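PDB 1XMX: hypothetical protein VC1899 from Vibrio cholerae, which is of unknown function but probably binds nucleic acid and belongs to the Card1-like family, whose endonuclease domain is of the PDDEXK type. Local coordinates for residues H259-Q264 / D370-L375; V296-N301 / Q377-A382; I31-D36 / I55-F60; I10-V15 / H37-I42. One frame throughout, in Å; residues are numbered along the deposited sequence.

The four contacts fall into two pairs. Contacts 1 and 2 lie in the Card1-like endonuclease region and share helix 371-380. Their centres are 11 Å apart, and Val-262 of contact 1 packs on Thr-298 and Phe-379 of contact 2. Contacts 3 and 4 lie in the N-terminal, Rossmann-like part, with centres 10 Å apart. Ile-10 packs on Phe-33 and Phe-59 there, and Ile-10 N lies 3.0 Å from Ile-34 O, a probable hydrogen bond. A bound magnesium ion is about 8 Å from the Asp-11 side chain and about 12 Å from that of Asp-36. Between the pairs, contacts 2 and 4 approach to about 7 Å at their nearest atoms without touching.

Contact 1: H259-Q264 / D370-L375; sequences HSTVKQ and DLKTHL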
loop_
_atom_site.group_PDB
_atom_site.type_symbol
_atom_site.label_atom_id
_atom_site.label_comp_id
_atom_site.label_asym_id
_atom_site.label_seq_id
_atom_site.Cartn_x
_atom_site.Cartn_y
_atom_site.Cartn_z
ATOM N N HIS A 259 8.067 -1.766 10.094
ATOM C CA HIS A 259 8.581 -2.349 8.879
ATOM C C HIS A 259 9.280 -3.697 9.135
ATOM O O HIS A 259 9.084 -4.666 8.406
ATOM C CB HIS A 259 9.502 -1.363 8.200
ATOM C CG HIS A 259 10.130 -1.880 6.950
ATOM N ND1 HIS A 259 9.412 -2.095 5.783
ATOM C CD2 HIS A 259 11.415 -2.214 6.679
ATOM C CE1 HIS A 259 10.237 -2.515 4.841
ATOM N NE2 HIS A 259 11.455 -2.596 5.359
ATOM N N SER A 260 10.108 -3.730 10.162
ATOM C CA SER A 260 10.830 -4.933 10.531
ATOM C C SER A 260 9.890 -6.082 10.939
ATOM O O SER A 260 10.201 -7.230 10.704
ATOM C CB SER A 260 11.781 -4.606 11.670
ATOM O OG SER A 260 12.908 -3.894 11.168
ATOM N N THR A 261 8.803 -5.758 11.626
ATOM C CA THR A 261 7.772 -6.720 12.013
ATOM C C THR A 261 6.959 -7.275 10.817
ATOM O O THR A 261 6.677 -8.470 10.754
ATOM C CB THR A 261 6.832 -6.052 13.038
ATOM O OG1 THR A 261 7.646 -5.630 14.128
ATOM C CG2 THR A 261 5.737 -6.981 13.533
ATOM N N VAL A 262 6.610 -6.408 9.873
ATOM C CA VAL A 262 5.962 -6.819 8.671
ATOM C C VAL A 262 6.838 -7.812 7.936
ATOM O O VAL A 262 6.338 -8.824 7.405
ATOM C CB VAL A 262 5.623 -5.617 7.732
ATOM C CG1 VAL A 262 5.119 -6.161 6.345
ATOM C CG2 VAL A 262 4.554 -4.716 8.347
ATOM N N LYS A 263 8.132 -7.524 7.879
ATOM C CA LYS A 263 9.103 -8.408 7.214
ATOM C C LYS A 263 9.174 -9.804 7.879
ATOM O O LYS A 263 9.238 -10.815 7.180
ATOM C CB LYS A 263 10.483 -7.756 7.163
ATOM C CG LYS A 263 11.538 -8.670 6.618
ATOM C CD LYS A 263 12.922 -8.069 6.760
ATOM C CE LYS A 263 13.986 -9.013 6.186
ATOM N NZ LYS A 263 15.326 -8.368 6.294
ATOM N N GLN A 264 9.145 -9.839 9.217
ATOM C CA GLN A 264 8.944 -11.091 9.967
ATOM C C GLN A 264 7.666 -11.860 9.685
ATOM O O GLN A 264 7.695 -13.092 9.540
ATOM C CB GLN A 264 8.974 -10.826 11.481
ATOM C CG GLN A 264 10.328 -10.712 11.953
ATOM C CD GLN A 264 10.421 -10.727 13.458
ATOM O OE1 GLN A 264 9.581 -11.336 14.166
ATOM N NE2 GLN A 264 11.458 -10.075 13.967
ATOM N N ASP A 370 1.694 -6.235 21.587
ATOM C CA ASP A 370 1.322 -7.314 20.678
ATOM C C ASP A 370 1.331 -6.885 19.203
ATOM O O ASP A 370 0.458 -7.228 18.444
ATOM C CB ASP A 370 -0.012 -7.807 21.103
ATOM C CG ASP A 370 0.043 -8.405 22.482
ATOM O OD1 ASP A 370 0.753 -9.415 22.671
ATOM O OD2 ASP A 370 -0.586 -7.848 23.391
ATOM N N LEU A 371 2.316 -6.085 18.830
ATOM C CA LEU A 371 2.314 -5.437 17.521
ATOM C C LEU A 371 2.240 -6.541 16.474
ATOM O O LEU A 371 1.488 -6.469 15.535
ATOM C CB LEU A 371 3.590 -4.592 17.334
ATOM C CG LEU A 371 3.855 -3.876 15.997
ATOM C CD1 LEU A 371 2.704 -2.904 15.569
ATOM C CD2 LEU A 371 5.172 -3.159 15.988
ATOM N N LYS A 372 3.025 -7.584 16.658
ATOM C CA LYS A 372 3.197 -8.541 15.591
ATOM C C LYS A 372 1.889 -9.334 15.362
ATOM O O LYS A 372 1.512 -9.579 14.236
ATOM C CB LYS A 372 4.405 -9.446 15.855
ATOM C CG LYS A 372 4.535 -10.569 14.812
ATOM C CD LYS A 372 5.952 -11.066 14.795
ATOM C CE LYS A 372 6.016 -12.562 15.009
ATOM N NZ LYS A 372 5.813 -13.210 13.668
ATOM N N THR A 373 1.201 -9.689 16.433
ATOM C CA THR A 373 -0.090 -10.350 16.365
ATOM C C THR A 373 -1.209 -9.485 15.752
ATOM O O THR A 373 -1.973 -9.954 14.895
ATOM C CB THR A 373 -0.484 -10.855 17.752
ATOM O OG1 THR A 373 0.415 -11.914 18.082
ATOM C CG2 THR A 373 -1.873 -11.370 17.793
ATOM N N HIS A 374 -1.299 -8.229 16.177
ATOM C CA HIS A 374 -2.319 -7.325 15.634
ATOM C C HIS A 374 -2.059 -7.034 14.166
ATOM O O HIS A 374 -2.985 -6.937 13.398
ATOM C CB HIS A 374 -2.401 -6.036 16.427
ATOM C CG HIS A 374 -2.807 -6.225 17.849
ATOM N ND1 HIS A 374 -4.029 -6.738 18.212
ATOM C CD2 HIS A 374 -2.161 -5.949 19.011
ATOM C CE1 HIS A 374 -4.126 -6.768 19.534
ATOM N NE2 HIS A 374 -3.009 -6.291 20.039
ATOM N N LEU A 375 -0.806 -6.928 13.765
ATOM C CA LEU A 375 -0.488 -6.745 12.374
ATOM C C LEU A 375 -0.842 -7.995 11.553
ATOM O O LEU A 375 -1.331 -7.896 10.429
ATOM C CB LEU A 375 0.986 -6.384 12.227
ATOM C CG LEU A 375 1.486 -4.926 12.480
ATOM C CD1 LEU A 375 2.931 -4.765 12.151
ATOM C CD2 LEU A 375 0.663 -3.942 11.622
#
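Thr-261 points its methyl at the backbone of Lys-372. The CG2 atom of Thr-261 lies 3.6 Å from Lys-372 CA and equally near CB, and the two side chains meet at a slant. The methyl reaches across because CG2 is anti to the backbone N of Thr-261, while OG1 stays beside that N (chi1 -57°). OG1 is turned back along its own helix and bonds to the carbonyl oxygen of Leu-257. It also meets Leu-371, whose CD2 is 4.0 Å from Thr-261 OG1. On another flank, Leu-375 CD1 touches two residues: it is 3.8 Å from Thr-261 CG2 and 4.1 Å from Val-262 CG2. The Val-262 and Leu-375 side chains lie roughly at right angles. Toward the exposed side, Gln-264 runs across the aliphatic part of Lys-372, with Gln-264 OE1 3.7 Å from Lys-372 CD. No hydrogen bond joins the segments, so the contact rests on van der Waals packing. The helix segments cross at -62°, with axes 9.9 Å apart at closest approach. Leu-371 and Leu-375 also reach Ile-363 of strand 361-363, and Leu-375 touches Val-258 and Ile-265. Leu-371 and Leu-375 thus pack helix 371-380 against both helix 243-266 and strand 361-363 of the endonuclease region.

Contact 2: V296-N301 / Q377-A382; sequences VATVVN and QWFKAA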
loop_
_atom_site.group_PDB
_atom_site.type_symbol
_atom_site.label_atom_id
_atom_site.label_comp_id
_atom_site.label_asym_id
_atom_site.label_seq_id
_atom_site.Cartn_x
_atom_site.Cartn_y
_atom_site.Cartn_z
ATOM N N VAL A 296 4.916 2.940 6.312
ATOM C CA VAL A 296 5.130 1.562 5.872
ATOM C C VAL A 296 4.010 1.274 4.907
ATOM O O VAL A 296 2.827 1.496 5.209
ATOM C CB VAL A 296 5.093 0.527 7.038
ATOM C CG1 VAL A 296 5.427 -0.948 6.522
ATOM C CG2 VAL A 296 6.027 0.949 8.148
ATOM N N ALA A 297 4.385 0.862 3.714
ATOM C CA ALA A 297 3.425 0.478 2.690
ATOM C C ALA A 297 3.619 -1.003 2.387
ATOM O O ALA A 297 4.759 -1.462 2.277
ATOM C CB ALA A 297 3.655 1.280 1.424
ATOM N N THR A 298 2.507 -1.737 2.243
ATOM C CA THR A 298 2.523 -3.125 1.750
ATOM C C THR A 298 1.466 -3.355 0.665
ATOM O O THR A 298 0.536 -2.555 0.491
ATOM C CB THR A 298 2.263 -4.160 2.857
ATOM O OG1 THR A 298 0.976 -3.922 3.426
ATOM C CG2 THR A 298 3.262 -4.041 3.959
ATOM N N VAL A 299 1.636 -4.427 -0.099
ATOM C CA VAL A 299 0.509 -4.984 -0.853
ATOM C C VAL A 299 0.295 -6.389 -0.262
ATOM O O VAL A 299 1.266 -7.170 -0.100
ATOM C CB VAL A 299 0.775 -5.045 -2.410
ATOM C CG1 VAL A 299 -0.461 -5.610 -3.160
ATOM C CG2 VAL A 299 1.102 -3.668 -2.964
ATOM N N VAL A 300 -0.973 -6.730 -0.009
ATOM C CA VAL A 300 -1.335 -8.000 0.559
ATOM C C VAL A 300 -2.574 -8.482 -0.155
ATOM O O VAL A 300 -3.545 -7.765 -0.200
ATOM C CB VAL A 300 -1.721 -7.857 2.051
ATOM C CG1 VAL A 300 -1.965 -9.214 2.672
ATOM C CG2 VAL A 300 -0.618 -6.995 2.810
ATOM N N ASN A 301 -2.538 -9.717 -0.679
ATOM C CA ASN A 301 -3.615 -10.257 -1.458
ATOM C C ASN A 301 -4.046 -9.261 -2.531
ATOM O O ASN A 301 -5.257 -9.032 -2.729
ATOM C CB ASN A 301 -4.796 -10.733 -0.607
ATOM C CG ASN A 301 -5.748 -11.640 -1.425
ATOM O OD1 ASN A 301 -5.309 -12.334 -2.308
ATOM N ND2 ASN A 301 -7.022 -11.624 -1.115
ATOM N N GLN A 377 -3.157 -10.233 12.333
ATOM C CA GLN A 377 -4.588 -10.225 12.209
ATOM C C GLN A 377 -5.063 -9.318 11.081
ATOM O O GLN A 377 -5.925 -9.735 10.289
ATOM C CB GLN A 377 -5.225 -9.842 13.531
ATOM C CG GLN A 377 -4.893 -10.890 14.608
ATOM C CD GLN A 377 -5.344 -10.495 16.011
ATOM O OE1 GLN A 377 -5.531 -9.308 16.328
ATOM N NE2 GLN A 377 -5.444 -11.470 16.870
ATOM N N TRP A 378 -4.480 -8.118 10.965
ATOM C CA TRP A 378 -4.934 -7.112 9.989
ATOM C C TRP A 378 -4.663 -7.682 8.616
ATOM O O TRP A 378 -5.554 -7.637 7.728
ATOM C CB TRP A 378 -4.174 -5.798 10.128
ATOM C CG TRP A 378 -4.681 -4.645 9.292
ATOM C CD1 TRP A 378 -5.977 -4.210 9.173
ATOM C CD2 TRP A 378 -3.877 -3.763 8.508
ATOM N NE1 TRP A 378 -6.032 -3.127 8.278
ATOM C CE2 TRP A 378 -4.743 -2.829 7.891
ATOM C CE3 TRP A 378 -2.504 -3.680 8.244
ATOM C CZ2 TRP A 378 -4.266 -1.823 7.069
ATOM C CZ3 TRP A 378 -2.048 -2.704 7.404
ATOM C CH2 TRP A 378 -2.929 -1.764 6.846
ATOM N N PHE A 379 -3.478 -8.289 8.465
ATOM C CA PHE A 379 -3.082 -8.850 7.161
ATOM C C PHE A 379 -3.846 -10.125 6.776
ATOM O O PHE A 379 -4.009 -10.405 5.575
ATOM C CB PHE A 379 -1.607 -9.173 7.120
ATOM C CG PHE A 379 -0.705 -7.958 7.179
ATOM C CD1 PHE A 379 -1.027 -6.789 6.481
ATOM C CD2 PHE A 379 0.473 -7.982 7.937
ATOM C CE1 PHE A 379 -0.159 -5.675 6.488
ATOM C CE2 PHE A 379 1.352 -6.856 7.943
ATOM C CZ PHE A 379 1.030 -5.708 7.227
ATOM N N LYS A 380 -4.224 -10.931 7.769
ATOM C CA LYS A 380 -5.072 -12.104 7.538
ATOM C C LYS A 380 -6.425 -11.661 6.986
ATOM O O LYS A 380 -6.933 -12.285 6.051
ATOM C CB LYS A 380 -5.276 -12.964 8.788
ATOM C CG LYS A 380 -3.940 -13.542 9.326
ATOM C CD LYS A 380 -4.126 -14.813 10.137
ATOM C CE LYS A 380 -3.385 -14.684 11.496
ATOM N NZ LYS A 380 -3.213 -15.959 12.239
ATOM N N ALA A 381 -6.988 -10.610 7.571
ATOM C CA ALA A 381 -8.249 -10.059 7.094
ATOM C C ALA A 381 -8.217 -9.645 5.636
ATOM O O ALA A 381 -9.269 -9.568 5.019
ATOM C CB ALA A 381 -8.773 -8.955 8.006
ATOM N N ALA A 382 -7.040 -9.451 5.037
ATOM C CA ALA A 382 -6.985 -9.212 3.588
ATOM C C ALA A 382 -7.429 -10.419 2.709
ATOM O O ALA A 382 -7.645 -10.262 1.495
ATOM C CB ALA A 382 -5.556 -8.700 3.135
#
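One hydrogen bond ties Asn-301 to Ala-382. Asn-301 ND2 donates to Ala-382 O over 3.0 Å, with 161° at the hydrogen. The acceptor lies near the amide plane of Asn-301, but the donor is tilted 28° from the carbonyl plane of Ala-382. ND2 also makes a weak bond to Ser-122 O. Lys-303 NZ bonds to Ala-382 O, so that oxygen has two donors. The amide is placed by CG standing anti to the Asn-301 backbone N (chi1 -165°).

The remaining contacts are mostly apolar. Val-300 spreads its two methyls over different partners. Its CG1 lies 3.7 Å from Ala-382 CB, and its CG2 lies 3.7 Å from Phe-379 CD1. The valine and phenylalanine side chains are at about a right angle. The Thr-298 and Phe-379 side chains head toward each other, with Thr-298 OG1 3.7 Å from Phe-379 CE1. That hydroxyl also has a weak bond to the carbonyl of His-305.

The Phe-379 ring also touches Met-269, Ile-272 and Val-262. In this Card1-like endonuclease region (PDDEXK clan), the end of helix 371-380 therefore lies over strand 288-300, next to strand 272-276 and helix 243-266, with His-305 of strand 303-310 against Val-300 and Ala-382.

Contact 3: I31-D36 / I55-F60; sequences IIFIGD and ISTDFF
Strand 30-35, helix 40-52 and strand 56-61 form a beta-alpha-beta unit, and Ile-31 to Gly-35 pair in parallel with Ser-56 to Phe-60. Five backbone hydrogen bonds hold the pairing. Phe-33 carries two of them: its N donates to Asp-58 O at 2.8 Å, and its O accepts from Phe-60 N, also at 2.8 Å. The second is almost linear, 169° at the hydrogen. Gly-35 N donates to Phe-60 O at 3.1 Å, and Gly-35 also bonds to the backbone of Ile-62.

Side chains alternate between the faces. On one, Ile-32 CG2 packs 3.8 Å from Phe-60 CB, and Ile-34 runs beside the Phe-60 ring, pointing the same way. On the other, Thr-57 CG2 sits at the edge of the Phe-33 ring, 4.0 Å from CE2. Phe-59 has CG anti to its backbone N (chi1 -174°), which carries the ring along the end of strand 30-35. There Phe-59 CE1 lies 3.5 Å from Gly-35 N, against bare backbone. Asp-36 O meets the ring edge in plane, 3.3 Å from Phe-59 CZ. Tyr-43, Leu-46 and Leu-50 of helix 40-52 cover Phe-33. Such parallel pairing, with the linking helix laid over one face, is typical of a Rossmann-like sheet.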
loop_
_atom_site.group_PDB
_atom_site.type_symbol
_atom_site.label_atom_id
_atom_site.label_comp_id
_atom_site.label_asym_id
_atom_site.label_seq_id
_atom_site.Cartn_x
_atom_site.Cartn_y
_atom_site.Cartn_z
ATOM N N ILE A 31 -3.585 -7.969 -23.854
ATOM C CA ILE A 31 -4.917 -7.535 -23.464
ATOM C C ILE A 31 -5.304 -6.322 -24.255
ATOM O O ILE A 31 -4.490 -5.417 -24.499
ATOM C CB ILE A 31 -5.025 -7.243 -21.925
ATOM C CG1 ILE A 31 -6.429 -6.712 -21.539
ATOM C CG2 ILE A 31 -3.856 -6.291 -21.446
ATOM C CD1 ILE A 31 -6.792 -6.817 -20.029
ATOM N N ILE A 32 -6.582 -6.271 -24.598
ATOM C CA ILE A 32 -7.162 -5.082 -25.213
ATOM C C ILE A 32 -8.090 -4.513 -24.203
ATOM O O ILE A 32 -9.022 -5.203 -23.719
ATOM C CB ILE A 32 -7.967 -5.456 -26.508
ATOM C CG1 ILE A 32 -7.000 -6.069 -27.514
ATOM C CG2 ILE A 32 -8.783 -4.266 -27.099
ATOM C CD1 ILE A 32 -7.638 -6.729 -28.665
ATOM N N PHE A 33 -7.812 -3.255 -23.857
ATOM C CA PHE A 33 -8.654 -2.544 -22.900
ATOM C C PHE A 33 -9.679 -1.794 -23.734
ATOM O O PHE A 33 -9.338 -1.238 -24.751
ATOM C CB PHE A 33 -7.820 -1.549 -22.103
ATOM C CG PHE A 33 -6.819 -2.180 -21.190
ATOM C CD1 PHE A 33 -7.219 -2.734 -19.979
ATOM C CD2 PHE A 33 -5.481 -2.163 -21.508
ATOM C CE1 PHE A 33 -6.274 -3.289 -19.101
ATOM C CE2 PHE A 33 -4.539 -2.727 -20.640
ATOM C CZ PHE A 33 -4.939 -3.273 -19.443
ATOM N N ILE A 34 -10.923 -1.804 -23.295
ATOM C CA ILE A 34 -11.999 -1.040 -23.910
ATOM C C ILE A 34 -12.260 0.169 -22.989
ATOM O O ILE A 34 -12.292 0.009 -21.784
ATOM C CB ILE A 34 -13.272 -1.901 -24.004
ATOM C CG1 ILE A 34 -13.126 -2.933 -25.119
ATOM C CG2 ILE A 34 -14.553 -1.041 -24.252
ATOM C CD1 ILE A 34 -14.018 -4.136 -24.929
ATOM N N GLY A 35 -12.372 1.385 -23.533
ATOM C CA GLY A 35 -12.580 2.571 -22.696
ATOM C C GLY A 35 -13.041 3.724 -23.583
ATOM O O GLY A 35 -13.015 3.615 -24.816
ATOM N N ASP A 36 -13.443 4.840 -22.976
ATOM C CA ASP A 36 -13.720 6.032 -23.752
ATOM C C ASP A 36 -12.502 6.940 -23.855
ATOM O O ASP A 36 -11.488 6.691 -23.191
ATOM C CB ASP A 36 -14.954 6.751 -23.221
ATOM C CG ASP A 36 -14.721 7.437 -21.889
ATOM O OD1 ASP A 36 -13.613 7.876 -21.579
ATOM O OD2 ASP A 36 -15.679 7.583 -21.138
ATOM N N ILE A 55 4.103 -7.806 -21.267
ATOM C CA ILE A 55 2.715 -8.056 -21.647
ATOM C C ILE A 55 2.282 -6.897 -22.515
ATOM O O ILE A 55 2.344 -5.718 -22.113
ATOM C CB ILE A 55 1.839 -8.220 -20.408
ATOM C CG1 ILE A 55 2.221 -9.513 -19.705
ATOM C CG2 ILE A 55 0.298 -8.192 -20.734
ATOM C CD1 ILE A 55 2.059 -9.398 -18.226
ATOM N N SER A 56 1.836 -7.221 -23.714
ATOM C CA SER A 56 1.352 -6.179 -24.616
ATOM C C SER A 56 -0.113 -5.742 -24.449
ATOM O O SER A 56 -0.943 -6.486 -23.918
ATOM C CB SER A 56 1.691 -6.524 -26.082
ATOM O OG SER A 56 0.998 -7.658 -26.484
ATOM N N THR A 57 -0.414 -4.528 -24.929
ATOM C CA THR A 57 -1.686 -3.854 -24.635
ATOM C C THR A 57 -2.195 -3.096 -25.880
ATOM O O THR A 57 -1.406 -2.661 -26.705
ATOM C CB THR A 57 -1.538 -2.860 -23.424
ATOM O OG1 THR A 57 -0.600 -1.826 -23.745
ATOM C CG2 THR A 57 -0.978 -3.540 -22.175
ATOM N N ASP A 58 -3.519 -2.952 -26.008
ATOM C CA ASP A 58 -4.111 -2.090 -26.993
ATOM C C ASP A 58 -5.306 -1.470 -26.345
ATOM O O ASP A 58 -5.816 -1.991 -25.358
ATOM C CB ASP A 58 -4.598 -2.904 -28.198
ATOM C CG ASP A 58 -3.448 -3.512 -29.004
ATOM O OD1 ASP A 58 -2.383 -2.845 -29.086
ATOM O OD2 ASP A 58 -3.603 -4.655 -29.556
ATOM N N PHE A 59 -5.756 -0.363 -26.922
ATOM C CA PHE A 59 -6.831 0.414 -26.409
ATOM C C PHE A 59 -7.838 0.484 -27.532
ATOM O O PHE A 59 -7.518 0.903 -28.630
ATOM C CB PHE A 59 -6.363 1.851 -26.035
ATOM C CG PHE A 59 -7.434 2.682 -25.354
ATOM C CD1 PHE A 59 -8.264 2.119 -24.367
ATOM C CD2 PHE A 59 -7.566 4.042 -25.614
ATOM C CE1 PHE A 59 -9.234 2.897 -23.685
ATOM C CE2 PHE A 59 -8.513 4.809 -24.932
ATOM C CZ PHE A 59 -9.362 4.240 -23.974
ATOM N N PHE A 60 -9.056 0.054 -27.253
ATOM C CA PHE A 60 -10.128 0.116 -28.228
ATOM C C PHE A 60 -11.172 1.059 -27.636
ATOM O O PHE A 60 -11.713 0.816 -26.552
ATOM C CB PHE A 60 -10.702 -1.277 -28.499
ATOM C CG PHE A 60 -11.940 -1.259 -29.375
ATOM C CD1 PHE A 60 -13.216 -1.168 -28.817
ATOM C CD2 PHE A 60 -11.824 -1.330 -30.757
ATOM C CE1 PHE A 60 -14.346 -1.120 -29.638
ATOM C CE2 PHE A 60 -12.972 -1.325 -31.594
ATOM C CZ PHE A 60 -14.220 -1.205 -31.008
#

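Contact 4: I10-V15 / H37-I42; sequences IDQDPV and HTQTVI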
loop_
_atom_site.group_PDB
_atom_site.type_symbol
_atom_site.label_atom_id
_atom_site.label_comp_id
_atom_site.label_asym_id
_atom_site.label_seq_id
_atom_site.Cartn_x
_atom_site.Cartn_y
_atom_site.Cartn_z
ATOM N N ILE A 10 -11.848 -0.669 -18.939
ATOM C CA ILE A 10 -11.224 0.262 -18.012
ATOM C C ILE A 10 -12.261 0.935 -17.110
ATOM O O ILE A 10 -13.361 1.323 -17.549
ATOM C CB ILE A 10 -10.368 1.343 -18.753
ATOM C CG1 ILE A 10 -9.016 0.760 -19.225
ATOM C CG2 ILE A 10 -10.068 2.576 -17.803
ATOM C CD1 ILE A 10 -8.331 1.625 -20.241
ATOM N N ASP A 11 -11.903 1.073 -15.838
ATOM C CA ASP A 11 -12.616 1.988 -14.966
ATOM C C ASP A 11 -11.630 2.722 -14.050
ATOM O O ASP A 11 -10.444 2.677 -14.313
ATOM C CB ASP A 11 -13.804 1.322 -14.239
ATOM C CG ASP A 11 -13.388 0.321 -13.165
ATOM O OD1 ASP A 11 -12.194 0.275 -12.795
ATOM O OD2 ASP A 11 -14.281 -0.422 -12.692
ATOM N N GLN A 12 -12.122 3.425 -13.022
ATOM C CA GLN A 12 -11.260 4.194 -12.148
ATOM C C GLN A 12 -10.537 3.309 -11.141
ATOM O O GLN A 12 -9.572 3.715 -10.558
ATOM C CB GLN A 12 -12.035 5.296 -11.440
ATOM C CG GLN A 12 -12.922 6.118 -12.385
ATOM C CD GLN A 12 -12.173 6.921 -13.489
ATOM O OE1 GLN A 12 -11.430 7.869 -13.175
ATOM N NE2 GLN A 12 -12.416 6.569 -14.797
ATOM N N ASP A 13 -10.971 2.075 -10.963
ATOM C CA ASP A 13 -10.141 1.140 -10.191
ATOM C C ASP A 13 -9.866 -0.167 -10.952
ATOM O O ASP A 13 -10.548 -1.141 -10.726
ATOM C CB ASP A 13 -10.834 0.883 -8.839
ATOM C CG ASP A 13 -10.074 -0.018 -7.968
ATOM O OD1 ASP A 13 -9.110 -0.706 -8.395
ATOM O OD2 ASP A 13 -10.438 -0.074 -6.818
ATOM N N PRO A 14 -8.901 -0.170 -11.895
ATOM C CA PRO A 14 -8.719 -1.290 -12.808
ATOM C C PRO A 14 -7.652 -2.291 -12.428
ATOM O O PRO A 14 -7.176 -3.006 -13.287
ATOM C CB PRO A 14 -8.285 -0.598 -14.084
ATOM C CG PRO A 14 -7.501 0.612 -13.592
ATOM C CD PRO A 14 -7.967 0.924 -12.214
ATOM N N VAL A 15 -7.299 -2.382 -11.162
ATOM C CA VAL A 15 -6.271 -3.316 -10.743
ATOM C C VAL A 15 -6.541 -4.785 -11.095
ATOM O O VAL A 15 -5.634 -5.537 -11.359
ATOM C CB VAL A 15 -6.097 -3.244 -9.214
ATOM C CG1 VAL A 15 -5.102 -4.315 -8.741
ATOM C CG2 VAL A 15 -5.580 -1.862 -8.821
ATOM N N HIS A 37 -12.583 7.974 -24.686
ATOM C CA HIS A 37 -11.399 8.771 -24.943
ATOM C C HIS A 37 -10.745 9.355 -23.707
ATOM O O HIS A 37 -9.516 9.343 -23.608
ATOM C CB HIS A 37 -11.587 9.829 -26.028
ATOM C CG HIS A 37 -10.317 10.557 -26.334
ATOM N ND1 HIS A 37 -9.233 9.941 -26.943
ATOM C CD2 HIS A 37 -9.919 11.824 -26.060
ATOM C CE1 HIS A 37 -8.230 10.796 -27.033
ATOM N NE2 HIS A 37 -8.625 11.954 -26.527
ATOM N N THR A 38 -11.536 9.823 -22.739
ATOM C CA THR A 38 -10.988 10.409 -21.532
ATOM C C THR A 38 -10.246 9.360 -20.646
ATOM O O THR A 38 -9.631 9.712 -19.681
ATOM C CB THR A 38 -12.056 11.095 -20.644
ATOM O OG1 THR A 38 -12.776 10.092 -19.927
ATOM C CG2 THR A 38 -13.004 11.966 -21.450
ATOM N N GLN A 39 -10.314 8.089 -20.976
ATOM C CA GLN A 39 -9.620 7.093 -20.186
ATOM C C GLN A 39 -8.268 6.679 -20.816
ATOM O O GLN A 39 -7.625 5.736 -20.344
ATOM C CB GLN A 39 -10.539 5.878 -20.006
ATOM C CG GLN A 39 -11.714 6.223 -19.141
ATOM C CD GLN A 39 -12.672 5.078 -19.006
ATOM O OE1 GLN A 39 -13.109 4.515 -20.019
ATOM N NE2 GLN A 39 -12.966 4.681 -17.771
ATOM N N THR A 40 -7.853 7.379 -21.868
ATOM C CA THR A 40 -6.527 7.202 -22.484
ATOM C C THR A 40 -5.382 7.222 -21.436
ATOM O O THR A 40 -4.409 6.438 -21.498
ATOM C CB THR A 40 -6.272 8.352 -23.521
ATOM O OG1 THR A 40 -7.224 8.267 -24.578
ATOM C CG2 THR A 40 -4.866 8.244 -24.105
ATOM N N VAL A 41 -5.499 8.109 -20.457
ATOM C CA VAL A 41 -4.415 8.236 -19.457
ATOM C C VAL A 41 -4.338 6.979 -18.535
ATOM O O VAL A 41 -3.254 6.473 -18.263
ATOM C CB VAL A 41 -4.514 9.574 -18.680
ATOM C CG1 VAL A 41 -5.873 9.631 -17.913
ATOM C CG2 VAL A 41 -3.262 9.762 -17.764
ATOM N N ILE A 42 -5.505 6.467 -18.100
ATOM C CA ILE A 42 -5.584 5.235 -17.347
ATOM C C ILE A 42 -4.963 4.124 -18.187
ATOM O O ILE A 42 -4.089 3.378 -17.707
ATOM C CB ILE A 42 -7.055 4.853 -16.949
ATOM C CG1 ILE A 42 -7.724 5.988 -16.137
ATOM C CG2 ILE A 42 -7.061 3.603 -16.107
ATOM C CD1 ILE A 42 -9.257 5.832 -16.007
HETATM O O HOH W 1 -14.956 2.420 -19.997
#
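Ile-10 O is held by two donors at the mouth of a Rossmann-like sheet, where the loop after strand 4-9 meets the start of helix 40-52. Gln-39 NE2 gives it a weak bond of 3.4 Å. A water donates to Ile-10 O at 3.1 Å and also to Gln-39 OE1 at 2.8 Å, so water and amide bridge the two segments together. Gln-39 OE1 accepts from Asp-36 N as well, which helps to fix the amide. The side chain reaches the loop because it is extended beyond CG.

Beside this polar link lies an apolar one. The Ile-10 and Ile-42 side chains lie alongside, running opposite ways, with their CG2 methyls 3.6 Å apart. Ile-42 CG2 also meets Pro-14 CG at 3.9 Å. Ile-10 is further covered by Tyr-43 and Leu-46 of helix 40-52 and by Phe-59.

The Asp-11 side chain, which bonds to Gly-96 N, lies about 8 Å from a bound magnesium ion. Gln-12 crosses Gln-39 at about a right angle, yet their amide planes are only 3° apart. Gln-12 NE2 lies 3.5 Å from Ile-42 CD1.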